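Local coordinates for protein glycerophosphoryl diester phosphodiesterase (Agrobacterium tumefaciens str. C58, PDB 3KS6) that belongs to the glycerophosphoryl diester phosphodiesterase family, has a TIM-barrel fold and binds a magnesium ion, at residues 37-42 with 113-118. Residues are numbered along the deposited sequence; the frame is centred on the assembly and turned at random. Where two conformers were deposited one is given.
With MG (magnesium ion), chain F.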
loop_
_atom_site.group_PDB
_atom_site.type_symbol
_atom_site.label_atom_id
_atom_site.label_comp_id
_atom_site.label_asym_id
_atom_site.label_seq_id
_atom_site.Cartn_x
_atom_site.Cartn_y
_atom_site.Cartn_z
ATOM N N ASP A 37 5.051 0.961 -2.459
ATOM C CA ASP A 37 5.228 -0.050 -3.511
ATOM C C ASP A 37 6.741 -0.169 -3.760
ATOM O O ASP A 37 7.488 0.761 -3.522
ATOM C CB ASP A 37 4.545 0.412 -4.799
ATOM C CG ASP A 37 3.224 1.119 -4.547
ATOM O OD1 ASP A 37 2.207 0.439 -4.234
ATOM O OD2 ASP A 37 3.196 2.365 -4.654
ATOM N N LEU A 38 7.176 -1.311 -4.269
ATOM C CA LEU A 38 8.605 -1.588 -4.423
ATOM C C LEU A 38 8.881 -2.139 -5.801
ATOM O O LEU A 38 8.040 -2.856 -6.347
ATOM C CB LEU A 38 9.062 -2.625 -3.363
ATOM C CG LEU A 38 8.916 -2.314 -1.854
ATOM C CD1 LEU A 38 9.351 -3.536 -0.970
ATOM C CD2 LEU A 38 9.706 -1.072 -1.496
ATOM N N HIS A 39 10.067 -1.830 -6.343
ATOM C CA HIS A 39 10.555 -2.371 -7.626
ATOM C C HIS A 39 12.040 -2.721 -7.555
ATOM O O HIS A 39 12.805 -2.067 -6.831
ATOM C CB HIS A 39 10.350 -1.341 -8.742
ATOM C CG HIS A 39 8.915 -1.005 -8.989
ATOM N ND1 HIS A 39 8.118 -1.722 -9.855
ATOM C CD2 HIS A 39 8.122 -0.071 -8.424
ATOM C CE1 HIS A 39 6.900 -1.214 -9.832
ATOM N NE2 HIS A 39 6.877 -0.214 -8.969
ATOM N N PRO A 40 12.461 -3.765 -8.275
ATOM C CA PRO A 40 13.879 -4.078 -8.324
ATOM C C PRO A 40 14.612 -3.222 -9.331
ATOM O O PRO A 40 14.003 -2.818 -10.314
ATOM C CB PRO A 40 13.879 -5.531 -8.781
ATOM C CG PRO A 40 12.658 -5.642 -9.643
ATOM C CD PRO A 40 11.662 -4.711 -9.062
ATOM N N THR A 41 15.898 -2.942 -9.086
ATOM C CA THR A 41 16.771 -2.324 -10.082
ATOM C C THR A 41 17.522 -3.414 -10.850
ATOM O O THR A 41 17.403 -4.607 -10.534
ATOM C CB THR A 41 17.795 -1.396 -9.453
ATOM O OG1 THR A 41 18.705 -2.186 -8.669
ATOM C CG2 THR A 41 17.077 -0.311 -8.599
ATOM N N ALA A 42 18.257 -3.027 -11.893
ATOM C CA ALA A 42 19.003 -4.010 -12.689
ATOM C C ALA A 42 20.134 -4.668 -11.893
ATOM O O ALA A 42 20.433 -5.845 -12.108
ATOM C CB ALA A 42 19.557 -3.376 -14.008
ATOM N N LEU A 113 3.677 -8.388 -15.783
ATOM C CA LEU A 113 4.035 -9.655 -15.179
ATOM C C LEU A 113 4.794 -9.468 -13.863
ATOM O O LEU A 113 5.552 -8.510 -13.712
ATOM C CB LEU A 113 4.882 -10.521 -16.106
ATOM C CG LEU A 113 4.234 -10.910 -17.427
ATOM C CD1 LEU A 113 5.270 -11.723 -18.218
ATOM C CD2 LEU A 113 2.944 -11.693 -17.199
ATOM N N PRO A 114 4.612 -10.405 -12.923
ATOM C CA PRO A 114 5.400 -10.304 -11.705
ATOM C C PRO A 114 6.901 -10.379 -11.969
ATOM O O PRO A 114 7.337 -11.069 -12.905
ATOM C CB PRO A 114 4.967 -11.501 -10.874
ATOM C CG PRO A 114 3.796 -12.104 -11.550
ATOM C CD PRO A 114 3.670 -11.534 -12.911
ATOM N N TYR A 115 7.678 -9.650 -11.168
ATOM C CA TYR A 115 9.122 -9.731 -11.267
ATOM C C TYR A 115 9.586 -11.063 -10.646
ATOM O O TYR A 115 9.333 -11.365 -9.474
ATOM C CB TYR A 115 9.816 -8.605 -10.514
ATOM C CG TYR A 115 9.549 -7.160 -10.922
ATOM C CD1 TYR A 115 10.130 -6.615 -12.067
ATOM C CD2 TYR A 115 8.781 -6.308 -10.107
ATOM C CE1 TYR A 115 9.926 -5.268 -12.420
ATOM C CE2 TYR A 115 8.577 -4.982 -10.441
ATOM C CZ TYR A 115 9.162 -4.449 -11.591
ATOM O OH TYR A 115 9.003 -3.116 -11.908
ATOM N N GLU A 116 10.285 -11.863 -11.439
ATOM C CA GLU A 116 10.739 -13.165 -10.970
ATOM C C GLU A 116 11.691 -13.010 -9.792
ATOM O O GLU A 116 12.625 -12.219 -9.838
ATOM C CB GLU A 116 11.409 -13.962 -12.108
ATOM C CG GLU A 116 11.971 -15.341 -11.705
ATOM C CD GLU A 116 13.379 -15.301 -11.108
ATOM O OE1 GLU A 116 14.270 -14.648 -11.688
ATOM O OE2 GLU A 116 13.603 -15.967 -10.073
ATOM N N GLY A 117 11.452 -13.797 -8.745
ATOM C CA GLY A 117 12.293 -13.799 -7.528
ATOM C C GLY A 117 12.220 -12.602 -6.596
ATOM O O GLY A 117 12.915 -12.559 -5.581
ATOM N N PHE A 118 11.344 -11.652 -6.891
ATOM C CA PHE A 118 11.323 -10.410 -6.171
ATOM C C PHE A 118 10.698 -10.534 -4.785
ATOM O O PHE A 118 11.148 -9.877 -3.867
ATOM C CB PHE A 118 10.615 -9.342 -7.004
ATOM C CG PHE A 118 10.725 -7.944 -6.439
ATOM C CD1 PHE A 118 11.978 -7.366 -6.184
ATOM C CD2 PHE A 118 9.572 -7.180 -6.199
ATOM C CE1 PHE A 118 12.063 -6.077 -5.665
ATOM C CE2 PHE A 118 9.668 -5.902 -5.702
ATOM C CZ PHE A 118 10.896 -5.356 -5.437
HETATM MG MG MG F . 0.274 0.939 -3.682
HETATM O O HOH W 1 0.886 2.964 -3.514
HETATM O O HOH W 2 -0.283 1.344 -5.655
#
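Pro-40 fits into the angle formed by the rings of Tyr-115 and Phe-118, with CD over one face of each. Pro-40 CD lies over the centre of the Tyr-115 ring, 3.4 Å from its centroid. Proline suits this place because the CD hydrogens, somewhat polarised by the adjoining amide nitrogen, favour CH-pi contacts. Phe-118, its CG turned opposite the backbone N (chi1 -171°), lays its ring against Pro-40, CE1 meeting Pro-40 CB at 3.6 Å, while Phe-118 CZ reaches Leu-38 CB at 3.9 Å. Tyrosine adds a polar end: Tyr-115 OH and His-39 ND1 share a hydrogen bond of 2.6 Å at the rim of the imidazole. The planes of the His-39 and Tyr-115 rings are nearly perpendicular. NE2 is hydrogen-bonded to His-50 O; with a partner on each nitrogen, the imidazole is probably held against rotation. The two aromatics begin and end a type II turn, closed by Phe-118 N to Tyr-115 O. Gly-117, at the N-cap of helix 118-128, has a positive phi, which glycine adopts easily. Asp-37 binds magnesium through OD1, alongside Glu-35 and Glu-105. The contact thus joins the end of barrel strand 33-40 to the loop between neighbouring parallel strand 101-106 and helix 118-128.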